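Local coordinates for protein berberine bridge enzyme-like 28 (Arabidopsis thaliana, PDB 5D79) that binds FAD as a secreted oxidoreductase of the berberine bridge enzyme-like family and takes part in adaptation to salt stress, at residues Val85-Val90 / Val238-Lys243; Glu114-Ile119 / Phe520-Ser525; Tyr158-Thr163 / Met334-Ser339; Val267-Lys272 / Ala300-Leu305. All blocks are in the same frame, centred on the assembly; numbering follows the deposited sequence.

Contact 1 (Val85-Val90 / Val238-Lys243); sequences VKASDV and VILSWK. With FAD (flavin-adenine dinucleotide), chain E.
Val90 holds CG1 anti to its backbone N (chi1 172°), and Val238 sets its own CG1 the same way (chi1 -175°). The two methyls therefore meet tip to tip, CG1 to CG1, at 3.8 Å. Leu240 and Val90 run past one another in opposite senses. Leu240 CD2 lies 3.8 Å from Val90 CG2, while CD1 reaches the CB of Ala87. Between residues 85-90 and 238-243 of the PCMH-type FAD-binding domain the packing is aliphatic: Ala87 and Val90 against Val238 and Leu240. A classic beta bulge at Leu240 and Ser241 lies opposite Leu206 of the adjacent antiparallel strand 202-208.

Ile239 serves the cofactor. Its N donates to FAD N1A at 3.0 Å, and its O accepts from FAD N6A at 2.8 Å. Both bonds are fairly straight, with N-H...acceptor angles near 155°. Ile239 CB and CG1 each lie 3.6 Å from FAD N1A. A glycine here removes this aliphatic side chain and would probably leave the N1A edge of the adenine less firmly packed. The paired donor and acceptor match the adenine N1 and amino group, so this strand backbone reads the base while the neighbouring side chains fasten it to the helix.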
# COMPACT_ATOMS: atom_id res chain seq x y z
N VAL A 85 -10.80 18.10 12.36
CA VAL A 85 -9.65 19.01 12.40
C VAL A 85 -8.87 18.87 13.71
O VAL A 85 -7.74 19.35 13.82
CB VAL A 85 -10.08 20.48 12.21
CG1 VAL A 85 -10.71 20.67 10.83
CG2 VAL A 85 -11.02 20.91 13.32
N LYS A 86 -9.47 18.22 14.70
CA LYS A 86 -8.78 17.93 15.94
C LYS A 86 -9.15 16.52 16.36
O LYS A 86 -10.15 15.98 15.91
CB LYS A 86 -9.14 18.95 17.03
CG LYS A 86 -10.62 19.15 17.24
CD LYS A 86 -10.92 20.38 18.07
CE LYS A 86 -12.42 20.63 18.20
NZ LYS A 86 -13.09 20.99 16.90
N ALA A 87 -8.33 15.92 17.22
CA ALA A 87 -8.56 14.54 17.65
C ALA A 87 -9.95 14.36 18.23
O ALA A 87 -10.60 13.36 17.96
CB ALA A 87 -7.52 14.12 18.66
N SER A 88 -10.40 15.34 19.01
CA SER A 88 -11.68 15.25 19.72
C SER A 88 -12.85 14.99 18.78
O SER A 88 -13.82 14.33 19.15
CB SER A 88 -11.94 16.52 20.53
OG SER A 88 -12.34 17.60 19.68
N ASP A 89 -12.74 15.51 17.55
CA ASP A 89 -13.76 15.30 16.52
C ASP A 89 -13.92 13.83 16.19
O ASP A 89 -15.05 13.34 16.04
CB ASP A 89 -13.41 16.06 15.25
CG ASP A 89 -13.41 17.55 15.45
OD1 ASP A 89 -13.55 17.99 16.61
OD2 ASP A 89 -13.26 18.28 14.44
N VAL A 90 -12.79 13.14 16.03
CA VAL A 90 -12.78 11.73 15.69
C VAL A 90 -13.48 10.94 16.77
O VAL A 90 -14.33 10.09 16.48
CB VAL A 90 -11.35 11.18 15.52
CG1 VAL A 90 -11.38 9.67 15.36
CG2 VAL A 90 -10.67 11.83 14.34
N VAL A 238 -9.36 4.03 14.76
CA VAL A 238 -8.93 5.15 13.93
C VAL A 238 -7.57 5.63 14.38
O VAL A 238 -7.44 6.28 15.42
CB VAL A 238 -9.90 6.34 13.98
CG1 VAL A 238 -9.45 7.41 12.99
CG2 VAL A 238 -11.32 5.89 13.67
N ILE A 239 -6.55 5.30 13.59
CA ILE A 239 -5.19 5.68 13.90
C ILE A 239 -5.01 7.17 13.58
O ILE A 239 -5.27 7.61 12.46
CB ILE A 239 -4.16 4.83 13.11
CG1 ILE A 239 -4.52 3.35 13.22
CG2 ILE A 239 -2.76 5.06 13.65
CD1 ILE A 239 -3.88 2.48 12.19
N LEU A 240 -4.59 7.94 14.59
CA LEU A 240 -4.50 9.38 14.47
C LEU A 240 -3.12 9.84 14.01
O LEU A 240 -3.00 10.83 13.27
CB LEU A 240 -4.85 10.04 15.80
CG LEU A 240 -6.30 9.93 16.27
CD1 LEU A 240 -6.44 10.65 17.60
CD2 LEU A 240 -7.27 10.48 15.24
N SER A 241 -2.09 9.11 14.44
CA SER A 241 -0.73 9.55 14.19
C SER A 241 0.27 8.39 14.29
O SER A 241 0.04 7.43 15.02
CB SER A 241 -0.38 10.67 15.16
OG SER A 241 0.71 11.42 14.69
N TRP A 242 1.37 8.49 13.54
CA TRP A 242 2.48 7.54 13.64
C TRP A 242 3.68 8.25 14.24
O TRP A 242 3.94 9.40 13.90
CB TRP A 242 2.90 6.97 12.28
CG TRP A 242 1.87 6.25 11.48
CD1 TRP A 242 1.35 6.64 10.29
CD2 TRP A 242 1.27 4.99 11.79
NE1 TRP A 242 0.44 5.71 9.84
CE2 TRP A 242 0.37 4.68 10.74
CE3 TRP A 242 1.38 4.09 12.86
CZ2 TRP A 242 -0.40 3.52 10.72
CZ3 TRP A 242 0.61 2.93 12.85
CH2 TRP A 242 -0.27 2.66 11.78
N LYS A 243 4.42 7.56 15.11
CA LYS A 243 5.75 8.05 15.48
C LYS A 243 6.77 7.22 14.73
O LYS A 243 6.97 6.05 15.03
CB LYS A 243 6.01 8.00 16.99
CG LYS A 243 7.27 8.77 17.38
CD LYS A 243 7.46 8.87 18.89
CE LYS A 243 8.78 9.56 19.21
NZ LYS A 243 8.82 10.05 20.62
PA FAD E . -7.11 4.61 2.00
O1A FAD E . -8.14 4.17 0.99
O2A FAD E . -7.38 5.99 2.55
O5B FAD E . -6.99 3.50 3.17
C5B FAD E . -6.90 2.12 2.87
C4B FAD E . -7.36 1.23 4.03
O4B FAD E . -6.75 1.67 5.23
C3B FAD E . -8.87 1.30 4.23
O3B FAD E . -9.39 0.06 4.63
C2B FAD E . -9.01 2.34 5.33
O2B FAD E . -10.19 2.16 6.10
C1B FAD E . -7.72 2.18 6.13
N9A FAD E . -7.24 3.41 6.78
C8A FAD E . -6.77 4.57 6.20
N7A FAD E . -6.42 5.43 7.19
C5A FAD E . -6.66 4.85 8.38
C6A FAD E . -6.49 5.27 9.70
N6A FAD E . -5.79 6.36 9.99
N1A FAD E . -6.84 4.42 10.74
C2A FAD E . -7.33 3.16 10.47
N3A FAD E . -7.50 2.76 9.16
C4A FAD E . -7.17 3.58 8.13
N1 FAD E . 1.63 -0.17 -1.52
C2 FAD E . 2.93 -0.61 -1.32
O2 FAD E . 3.30 -0.97 -0.20
N3 FAD E . 3.82 -0.62 -2.39
C4 FAD E . 3.43 -0.20 -3.66
O4 FAD E . 4.27 -0.12 -4.55
C4X FAD E . 2.12 0.26 -3.85
N5 FAD E . 1.73 0.81 -5.06
C5X FAD E . 0.55 1.54 -5.12
C6 FAD E . 0.25 2.32 -6.24
C7 FAD E . -0.95 3.04 -6.30
C7M FAD E . -1.28 3.86 -7.51
C8 FAD E . -1.83 3.03 -5.21
C8M FAD E . -3.13 3.77 -5.25
C9 FAD E . -1.52 2.25 -4.10
C9A FAD E . -0.36 1.47 -4.07
N10 FAD E . -0.07 0.67 -2.98
C10 FAD E . 1.24 0.30 -2.76
C1' FAD E . -1.15 0.27 -2.02
C2' FAD E . -1.31 1.24 -0.86
O2' FAD E . -0.16 1.19 -0.05
C3' FAD E . -2.55 0.82 -0.08
O3' FAD E . -3.68 1.01 -0.91
C4' FAD E . -2.76 1.65 1.16
O4' FAD E . -3.55 0.94 2.08
C5' FAD E . -3.54 2.90 0.80
O5' FAD E . -3.44 3.82 1.86
P FAD E . -4.26 5.19 1.73
O1P FAD E . -4.27 5.90 3.06
O2P FAD E . -3.70 6.06 0.64
O3P FAD E . -5.68 4.58 1.25

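Contact 2 (Glu114-Ile119 / Phe520-Ser525). With FAD (flavin-adenine dinucleotide), chain E.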
# COMPACT_ATOMS: atom_id res chain seq x y z
N GLU A 114 -9.78 -1.57 -3.55
CA GLU A 114 -11.19 -1.87 -3.77
C GLU A 114 -12.10 -0.73 -3.28
O GLU A 114 -13.32 -0.90 -3.18
CB GLU A 114 -11.58 -3.18 -3.06
CG GLU A 114 -10.88 -4.45 -3.58
CD GLU A 114 -11.52 -5.05 -4.84
OE1 GLU A 114 -12.36 -4.38 -5.49
OE2 GLU A 114 -11.18 -6.21 -5.18
N GLY A 115 -11.51 0.41 -2.97
CA GLY A 115 -12.27 1.57 -2.52
C GLY A 115 -12.99 1.44 -1.19
O GLY A 115 -13.97 2.15 -0.95
N LEU A 116 -12.50 0.58 -0.30
CA LEU A 116 -13.22 0.25 0.94
C LEU A 116 -13.10 1.30 2.03
O LEU A 116 -13.66 1.13 3.11
CB LEU A 116 -12.73 -1.08 1.50
CG LEU A 116 -13.06 -2.33 0.68
CD1 LEU A 116 -12.79 -3.56 1.51
CD2 LEU A 116 -14.50 -2.29 0.20
N SER A 117 -12.37 2.38 1.74
CA SER A 117 -12.25 3.52 2.66
C SER A 117 -13.36 4.55 2.46
O SER A 117 -13.62 5.40 3.32
CB SER A 117 -10.88 4.18 2.50
OG SER A 117 -10.63 4.49 1.15
N TYR A 118 -14.02 4.48 1.30
CA TYR A 118 -15.12 5.39 1.00
C TYR A 118 -16.30 4.62 0.41
O TYR A 118 -17.26 5.23 -0.04
CB TYR A 118 -14.67 6.49 0.04
CG TYR A 118 -14.02 5.98 -1.22
CD1 TYR A 118 -12.67 5.68 -1.25
CD2 TYR A 118 -14.76 5.77 -2.38
CE1 TYR A 118 -12.07 5.19 -2.40
CE2 TYR A 118 -14.17 5.28 -3.53
CZ TYR A 118 -12.82 5.00 -3.54
OH TYR A 118 -12.21 4.51 -4.67
N ILE A 119 -16.23 3.29 0.43
CA ILE A 119 -17.36 2.45 0.07
C ILE A 119 -17.64 1.38 1.11
O ILE A 119 -16.74 0.65 1.51
CB ILE A 119 -17.15 1.70 -1.27
CG1 ILE A 119 -16.67 2.64 -2.37
CG2 ILE A 119 -18.43 0.96 -1.67
CD1 ILE A 119 -16.34 1.91 -3.65
N PHE A 520 -15.35 -1.66 14.23
CA PHE A 520 -14.53 -1.42 13.05
C PHE A 520 -14.50 -2.65 12.14
O PHE A 520 -13.72 -3.57 12.36
CB PHE A 520 -13.13 -1.00 13.48
CG PHE A 520 -13.11 0.29 14.24
CD1 PHE A 520 -13.17 1.50 13.57
CD2 PHE A 520 -13.06 0.29 15.62
CE1 PHE A 520 -13.16 2.68 14.26
CE2 PHE A 520 -13.06 1.48 16.32
CZ PHE A 520 -13.11 2.68 15.64
N CYS A 521 -15.37 -2.65 11.14
CA CYS A 521 -15.50 -3.77 10.22
C CYS A 521 -15.74 -3.31 8.78
O CYS A 521 -16.45 -2.34 8.55
CB CYS A 521 -16.63 -4.72 10.67
SG CYS A 521 -18.36 -4.13 10.40
N ASP A 522 -15.13 -4.01 7.83
CA ASP A 522 -15.47 -3.87 6.41
C ASP A 522 -15.69 -5.25 5.81
O ASP A 522 -15.92 -6.23 6.54
CB ASP A 522 -14.38 -3.09 5.64
CG ASP A 522 -12.97 -3.57 5.92
OD1 ASP A 522 -12.73 -4.77 6.08
OD2 ASP A 522 -12.06 -2.72 5.96
N GLU A 523 -15.61 -5.35 4.49
CA GLU A 523 -15.92 -6.60 3.81
C GLU A 523 -14.85 -7.71 3.95
O GLU A 523 -15.10 -8.87 3.59
CB GLU A 523 -16.17 -6.31 2.33
CG GLU A 523 -17.49 -5.56 2.04
CD GLU A 523 -17.47 -4.09 2.44
OE1 GLU A 523 -16.37 -3.52 2.61
OE2 GLU A 523 -18.57 -3.50 2.60
N GLN A 524 -13.67 -7.36 4.47
CA GLN A 524 -12.58 -8.32 4.68
C GLN A 524 -11.89 -8.17 6.06
O GLN A 524 -10.80 -8.69 6.28
CB GLN A 524 -11.53 -8.17 3.57
CG GLN A 524 -11.80 -8.95 2.31
CD GLN A 524 -10.61 -8.96 1.36
OE1 GLN A 524 -9.71 -8.12 1.45
NE2 GLN A 524 -10.59 -9.93 0.43
N SER A 525 -12.54 -7.47 6.98
CA SER A 525 -11.91 -7.18 8.27
C SER A 525 -11.66 -8.45 9.10
O SER A 525 -12.27 -9.51 8.87
CB SER A 525 -12.77 -6.18 9.07
OG SER A 525 -14.06 -6.70 9.31
PA FAD E . -7.11 4.61 2.00
O1A FAD E . -8.14 4.17 0.99
O2A FAD E . -7.38 5.99 2.55
O5B FAD E . -6.99 3.50 3.17
C5B FAD E . -6.90 2.12 2.87
C4B FAD E . -7.36 1.23 4.03
O4B FAD E . -6.75 1.67 5.23
C3B FAD E . -8.87 1.30 4.23
O3B FAD E . -9.39 0.06 4.63
C2B FAD E . -9.01 2.34 5.33
O2B FAD E . -10.19 2.16 6.10
C1B FAD E . -7.72 2.18 6.13
N9A FAD E . -7.24 3.41 6.78
C8A FAD E . -6.77 4.57 6.20
N7A FAD E . -6.42 5.43 7.19
C5A FAD E . -6.66 4.85 8.38
C6A FAD E . -6.49 5.27 9.70
N6A FAD E . -5.79 6.36 9.99
N1A FAD E . -6.84 4.42 10.74
C2A FAD E . -7.33 3.16 10.47
N3A FAD E . -7.50 2.76 9.16
C4A FAD E . -7.17 3.58 8.13
N1 FAD E . 1.63 -0.17 -1.52
C2 FAD E . 2.93 -0.61 -1.32
O2 FAD E . 3.30 -0.97 -0.20
N3 FAD E . 3.82 -0.62 -2.39
C4 FAD E . 3.43 -0.20 -3.66
O4 FAD E . 4.27 -0.12 -4.55
C4X FAD E . 2.12 0.26 -3.85
N5 FAD E . 1.73 0.81 -5.06
C5X FAD E . 0.55 1.54 -5.12
C6 FAD E . 0.25 2.32 -6.24
C7 FAD E . -0.95 3.04 -6.30
C7M FAD E . -1.28 3.86 -7.51
C8 FAD E . -1.83 3.03 -5.21
C8M FAD E . -3.13 3.77 -5.25
C9 FAD E . -1.52 2.25 -4.10
C9A FAD E . -0.36 1.47 -4.07
N10 FAD E . -0.07 0.67 -2.98
C10 FAD E . 1.24 0.30 -2.76
C1' FAD E . -1.15 0.27 -2.02
C2' FAD E . -1.31 1.24 -0.86
O2' FAD E . -0.16 1.19 -0.05
C3' FAD E . -2.55 0.82 -0.08
O3' FAD E . -3.68 1.01 -0.91
C4' FAD E . -2.76 1.65 1.16
O4' FAD E . -3.55 0.94 2.08
C5' FAD E . -3.54 2.90 0.80
O5' FAD E . -3.44 3.82 1.86
P FAD E . -4.26 5.19 1.73
O1P FAD E . -4.27 5.90 3.06
O2P FAD E . -3.70 6.06 0.64
O3P FAD E . -5.68 4.58 1.25
O HOH W 1 -11.95 0.05 5.00
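Leu116 and Glu523 meet where two loops come together beside the adenosine ribose of FAD, and Asp522 opens an Asx turn there. The loop 114-119 belongs to the PCMH-type FAD-binding domain. The loop 520-525 falls within the berberine and berberine-like family region near the C terminus.

The direct contact is van der Waals. The leucine side chain crosses the bent glutamate chain at a slant, and Leu116 CD2 comes within 3.3 Å of Glu523 OE1. Leu116 CD1 also approaches Asp522 CG, at 4.4 Å. The carboxylate of Glu523 is engaged elsewhere: OE2 makes a salt bridge with Arg105 and accepts from Tyr121 N. Arg105 also donates to Leu116 O, so it ties both loops to strand 103-107.

Hydrogen bonds shape the second loop. Asp522 OD1 accepts from Gln524 N at 3.2 Å, on the anti side and 33° out of the carboxylate plane. Placing CG between the backbone N and the carbonyl carbon (chi1 47°) turns the carboxylate back toward that N-H. The other oxygen, OD2, is hydrogen-bonded to Ser234 OG.

Water joins the loops to the cofactor. One molecule donates to Leu116 O at 2.8 Å and to Asp522 OD2 at 2.9 Å. It is also hydrogen-bonded to the adenosine ribose hydroxyls O2B and O3B of FAD. It therefore has four partners, two from protein and two from sugar. The diphosphate is held directly: Ser117 OG donates to FAD O1A over a short 2.5 Å.

Contact 3 (Tyr158-Thr163 / Met334-Ser339); sequences YEIGKT and MSWIES
Gly161 and Ile337 bring helices 153-163 and 336-343 very close, with only 5.2 Å between their CA atoms. The glycine makes this possible. A CB at Gly161 would point toward Ile337 and clash with its CG1.

Ile337 packs against the glycine backbone. Its CG1 is anti to the backbone N (chi1 -174°), and from there it rests on Gly161 CA at 3.7 Å. CD1 turns at chi2 59° and stays beside the same CA, at 4.0 Å. One side chain is thus laid against bare backbone. Ile337 also touches Leu355.

Trp336 makes a looser second contact. Its CZ3 is 4.3 Å from Ile160 CG2, which approaches the ring obliquely. The indole also meets the ring of Tyr157 edge-to-face, so it touches two residues about a turn apart on helix 153-163. Ile160 in turn packs on Leu138 of strand 136-139.

The start of helix 336-343 is fixed by its own polar groups. Ser335 OG accepts from Glu338 N at 3.2 Å, and Glu338 OE1 accepts from Ser335 N, also at 3.2 Å. The second bond is almost straight, at 177°. Further on, Ser339 OG donates to Trp336 O at 2.5 Å, in the carbonyl plane and on a lone pair. At the other helix, Thr163 OG1 donates back to Glu159 O.

The arrangement is a close helix-helix contact at a glycine, beside a Ser-Glu capping box. It packs a helix of the FAD-binding domain on the helix that follows edge strand 331-334 of the seven-stranded antiparallel sheet.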
# COMPACT_ATOMS: atom_id res chain seq x y z
N TYR A 158 8.83 14.81 1.50
CA TYR A 158 9.19 16.20 1.24
C TYR A 158 9.73 16.86 2.50
O TYR A 158 10.69 17.61 2.45
CB TYR A 158 7.97 16.97 0.73
CG TYR A 158 8.26 18.40 0.35
CD1 TYR A 158 9.02 18.70 -0.78
CD2 TYR A 158 7.77 19.45 1.12
CE1 TYR A 158 9.27 20.02 -1.14
CE2 TYR A 158 8.02 20.76 0.77
CZ TYR A 158 8.77 21.04 -0.35
OH TYR A 158 9.01 22.36 -0.69
N GLU A 159 9.10 16.56 3.62
CA GLU A 159 9.47 17.18 4.89
C GLU A 159 10.88 16.74 5.30
O GLU A 159 11.73 17.56 5.64
CB GLU A 159 8.41 16.83 5.95
CG GLU A 159 8.54 17.53 7.29
CD GLU A 159 8.54 19.05 7.20
OE1 GLU A 159 7.83 19.65 6.34
OE2 GLU A 159 9.28 19.64 8.03
N ILE A 160 11.12 15.43 5.23
CA ILE A 160 12.45 14.86 5.41
C ILE A 160 13.48 15.42 4.42
O ILE A 160 14.46 16.04 4.82
CB ILE A 160 12.41 13.35 5.25
CG1 ILE A 160 11.44 12.73 6.24
CG2 ILE A 160 13.81 12.78 5.41
CD1 ILE A 160 11.17 11.26 6.00
N GLY A 161 13.23 15.21 3.13
CA GLY A 161 14.21 15.52 2.10
C GLY A 161 14.63 16.97 2.01
O GLY A 161 15.78 17.25 1.68
N LYS A 162 13.70 17.89 2.28
CA LYS A 162 13.98 19.33 2.28
C LYS A 162 14.80 19.78 3.49
O LYS A 162 15.41 20.84 3.46
CB LYS A 162 12.68 20.13 2.23
CG LYS A 162 11.94 20.04 0.93
CD LYS A 162 12.52 21.02 -0.06
CE LYS A 162 12.31 22.45 0.41
NZ LYS A 162 12.85 23.43 -0.57
N THR A 163 14.79 18.96 4.55
CA THR A 163 15.43 19.27 5.83
C THR A 163 16.83 18.67 5.97
O THR A 163 17.74 19.32 6.46
CB THR A 163 14.59 18.75 7.02
OG1 THR A 163 13.23 19.20 6.91
CG2 THR A 163 15.18 19.23 8.34
N MET A 334 22.70 10.50 -7.18
CA MET A 334 21.83 11.59 -6.72
C MET A 334 21.56 11.39 -5.24
O MET A 334 22.06 10.44 -4.64
CB MET A 334 20.52 11.63 -7.52
CG MET A 334 19.67 10.36 -7.37
SD MET A 334 18.20 10.37 -8.41
CE MET A 334 18.92 10.49 -10.02
N SER A 335 20.77 12.28 -4.64
CA SER A 335 20.38 12.12 -3.23
C SER A 335 19.22 11.12 -3.12
O SER A 335 18.59 10.79 -4.12
CB SER A 335 20.00 13.46 -2.62
OG SER A 335 18.79 13.94 -3.17
N TRP A 336 18.95 10.62 -1.93
CA TRP A 336 17.85 9.68 -1.79
C TRP A 336 16.53 10.37 -2.12
O TRP A 336 15.69 9.80 -2.81
CB TRP A 336 17.80 9.07 -0.38
CG TRP A 336 16.48 8.43 -0.11
CD1 TRP A 336 16.08 7.17 -0.48
CD2 TRP A 336 15.37 9.04 0.55
NE1 TRP A 336 14.78 6.96 -0.08
CE2 TRP A 336 14.32 8.09 0.55
CE3 TRP A 336 15.16 10.30 1.15
CZ2 TRP A 336 13.08 8.36 1.13
CZ3 TRP A 336 13.92 10.56 1.71
CH2 TRP A 336 12.90 9.59 1.70
N ILE A 337 16.35 11.59 -1.66
CA ILE A 337 15.11 12.28 -1.92
C ILE A 337 14.95 12.50 -3.43
O ILE A 337 13.83 12.49 -3.95
CB ILE A 337 15.01 13.63 -1.14
CG1 ILE A 337 13.62 14.25 -1.31
CG2 ILE A 337 16.11 14.62 -1.56
CD1 ILE A 337 12.49 13.35 -0.83
N GLU A 338 16.05 12.69 -4.15
CA GLU A 338 15.95 12.85 -5.59
C GLU A 338 15.58 11.51 -6.24
O GLU A 338 14.91 11.47 -7.28
CB GLU A 338 17.26 13.41 -6.16
CG GLU A 338 17.41 14.91 -5.93
CD GLU A 338 18.73 15.47 -6.44
OE1 GLU A 338 19.76 14.77 -6.37
OE2 GLU A 338 18.73 16.62 -6.91
N SER A 339 15.99 10.41 -5.61
CA SER A 339 15.68 9.07 -6.12
C SER A 339 14.18 8.76 -5.95
O SER A 339 13.62 7.96 -6.69
CB SER A 339 16.52 8.01 -5.41
OG SER A 339 15.98 7.69 -4.14

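Contact 4 (Val267-Lys272 / Ala300-Leu305); sequences VRIIKK and ALFTGL
Phe302 of strand 298-306 meets Ile269 and Ile270 of helix 263-276, which packs on the seven-stranded antiparallel sheet of this alpha+beta region. The N-to-C directions of the short helix and strand segments differ by 42°, with axes 10.1 Å apart.

The ring ends at two neighbouring isoleucines. The Ile269 and Phe302 side chains meet obliquely, and Ile269 CG2 presses on Phe302 CZ at 3.4 Å, a tight contact. The same methyl is 3.8 Å from Phe302 CE1. Ile270 stands at about a right angle to the phenylalanine side chain. It meets the ring at the edge, near its plane, with CG1 at 3.9 Å from Phe302 CZ. With CG anti to its carbonyl carbon (chi1 -53°), Phe302 carries its far end up to both partners. A serine in its place would probably leave Ile269 CG2 and Ile270 CG1 without their aromatic partner and open a gap between helix and sheet.

Leu290 of strand 284-292 touches both Ile270 and Ala300, and Leu324 packs on Ile269. The helix is further tied by a salt bridge from Lys272 to Glu323. Beyond the ring, Ile270 also reaches Ala300, and its CD1 ends 4.1 Å from Ala300 CB.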
# COMPACT_ATOMS: atom_id res chain seq x y z
N VAL A 267 14.27 -12.61 -21.18
CA VAL A 267 13.81 -13.80 -20.46
C VAL A 267 15.02 -14.46 -19.80
O VAL A 267 14.96 -14.92 -18.66
CB VAL A 267 13.07 -14.79 -21.40
CG1 VAL A 267 12.88 -16.15 -20.72
CG2 VAL A 267 11.73 -14.23 -21.85
N ARG A 268 16.13 -14.49 -20.54
CA ARG A 268 17.41 -15.00 -20.06
C ARG A 268 17.87 -14.30 -18.77
O ARG A 268 18.30 -14.94 -17.81
CB ARG A 268 18.44 -14.84 -21.16
CG ARG A 268 19.81 -15.40 -20.88
CD ARG A 268 20.77 -15.07 -22.03
NE ARG A 268 20.82 -13.63 -22.27
CZ ARG A 268 21.59 -12.79 -21.58
NH1 ARG A 268 22.38 -13.25 -20.62
NH2 ARG A 268 21.57 -11.50 -21.86
N ILE A 269 17.75 -12.98 -18.79
CA ILE A 269 18.18 -12.10 -17.71
C ILE A 269 17.23 -12.17 -16.50
O ILE A 269 17.66 -12.13 -15.34
CB ILE A 269 18.27 -10.64 -18.23
CG1 ILE A 269 19.45 -10.51 -19.20
CG2 ILE A 269 18.37 -9.65 -17.09
CD1 ILE A 269 19.42 -9.26 -20.00
N ILE A 270 15.94 -12.30 -16.78
CA ILE A 270 14.94 -12.45 -15.72
C ILE A 270 15.16 -13.76 -14.95
O ILE A 270 15.08 -13.79 -13.72
CB ILE A 270 13.51 -12.37 -16.31
CG1 ILE A 270 13.21 -10.94 -16.81
CG2 ILE A 270 12.49 -12.81 -15.26
CD1 ILE A 270 12.11 -10.82 -17.88
N LYS A 271 15.46 -14.84 -15.68
CA LYS A 271 15.80 -16.13 -15.06
C LYS A 271 16.95 -16.00 -14.07
O LYS A 271 16.89 -16.55 -12.98
CB LYS A 271 16.16 -17.17 -16.12
CG LYS A 271 14.98 -17.74 -16.87
CD LYS A 271 15.39 -18.98 -17.64
CE LYS A 271 15.82 -20.10 -16.70
NZ LYS A 271 16.62 -21.14 -17.40
N LYS A 272 17.98 -15.26 -14.46
CA LYS A 272 19.13 -15.01 -13.59
C LYS A 272 18.78 -14.08 -12.42
O LYS A 272 19.25 -14.30 -11.30
CB LYS A 272 20.28 -14.42 -14.41
CG LYS A 272 21.40 -13.80 -13.59
CD LYS A 272 22.13 -14.83 -12.73
CE LYS A 272 23.25 -14.20 -11.92
NZ LYS A 272 24.41 -13.80 -12.76
N ALA A 300 11.32 -5.53 -20.81
CA ALA A 300 11.68 -5.70 -19.41
C ALA A 300 12.47 -4.50 -18.94
O ALA A 300 13.52 -4.18 -19.49
CB ALA A 300 12.49 -6.97 -19.19
N LEU A 301 11.96 -3.84 -17.90
CA LEU A 301 12.61 -2.68 -17.32
C LEU A 301 13.24 -3.04 -15.97
O LEU A 301 12.54 -3.32 -15.00
CB LEU A 301 11.59 -1.55 -17.16
CG LEU A 301 12.10 -0.11 -17.08
CD1 LEU A 301 12.73 0.31 -18.41
CD2 LEU A 301 10.95 0.81 -16.68
N PHE A 302 14.57 -3.06 -15.92
CA PHE A 302 15.30 -3.28 -14.69
C PHE A 302 15.76 -1.96 -14.09
O PHE A 302 16.63 -1.29 -14.63
CB PHE A 302 16.50 -4.17 -14.96
CG PHE A 302 16.15 -5.44 -15.66
CD1 PHE A 302 15.75 -6.55 -14.94
CD2 PHE A 302 16.20 -5.51 -17.05
CE1 PHE A 302 15.42 -7.73 -15.59
CE2 PHE A 302 15.86 -6.68 -17.70
CZ PHE A 302 15.47 -7.79 -16.97
N THR A 303 15.14 -1.60 -12.97
CA THR A 303 15.47 -0.37 -12.27
C THR A 303 15.91 -0.70 -10.85
O THR A 303 15.51 -1.71 -10.27
CB THR A 303 14.28 0.60 -12.23
OG1 THR A 303 13.16 -0.06 -11.63
CG2 THR A 303 13.93 1.00 -13.62
N GLY A 304 16.74 0.16 -10.28
CA GLY A 304 17.27 -0.13 -8.97
C GLY A 304 17.82 1.05 -8.21
O GLY A 304 18.08 2.10 -8.78
N LEU A 305 17.97 0.86 -6.91
CA LEU A 305 18.51 1.86 -6.02
C LEU A 305 19.63 1.20 -5.23
O LEU A 305 19.44 0.18 -4.57
CB LEU A 305 17.42 2.41 -5.10
CG LEU A 305 17.94 3.29 -3.96
CD1 LEU A 305 18.46 4.58 -4.50
CD2 LEU A 305 16.86 3.56 -2.94

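From the N terminus, segment 85-90 comes first and contact 1 closes on strand 238-248, joining a helix and a sheet of the FAD-binding domain. Segment 114-119 starts inside that loop, but contact 2 closes only near the C terminus, so the two cross. Contact 2 ties the FAD-binding domain to the loop after helix 504-514. Segment 158-163 also starts within contact 1 and crosses it, because contact 3 closes at 334-339. Contact 3 lies within the span of contact 2, and contact 4 within that of contact 3. Contacts 1 and 2 meet where Val238 packs on Phe520. Contact 3 links the FAD-binding part to the seven-stranded sheet region, where Ser339 touches Leu305 of contact 4.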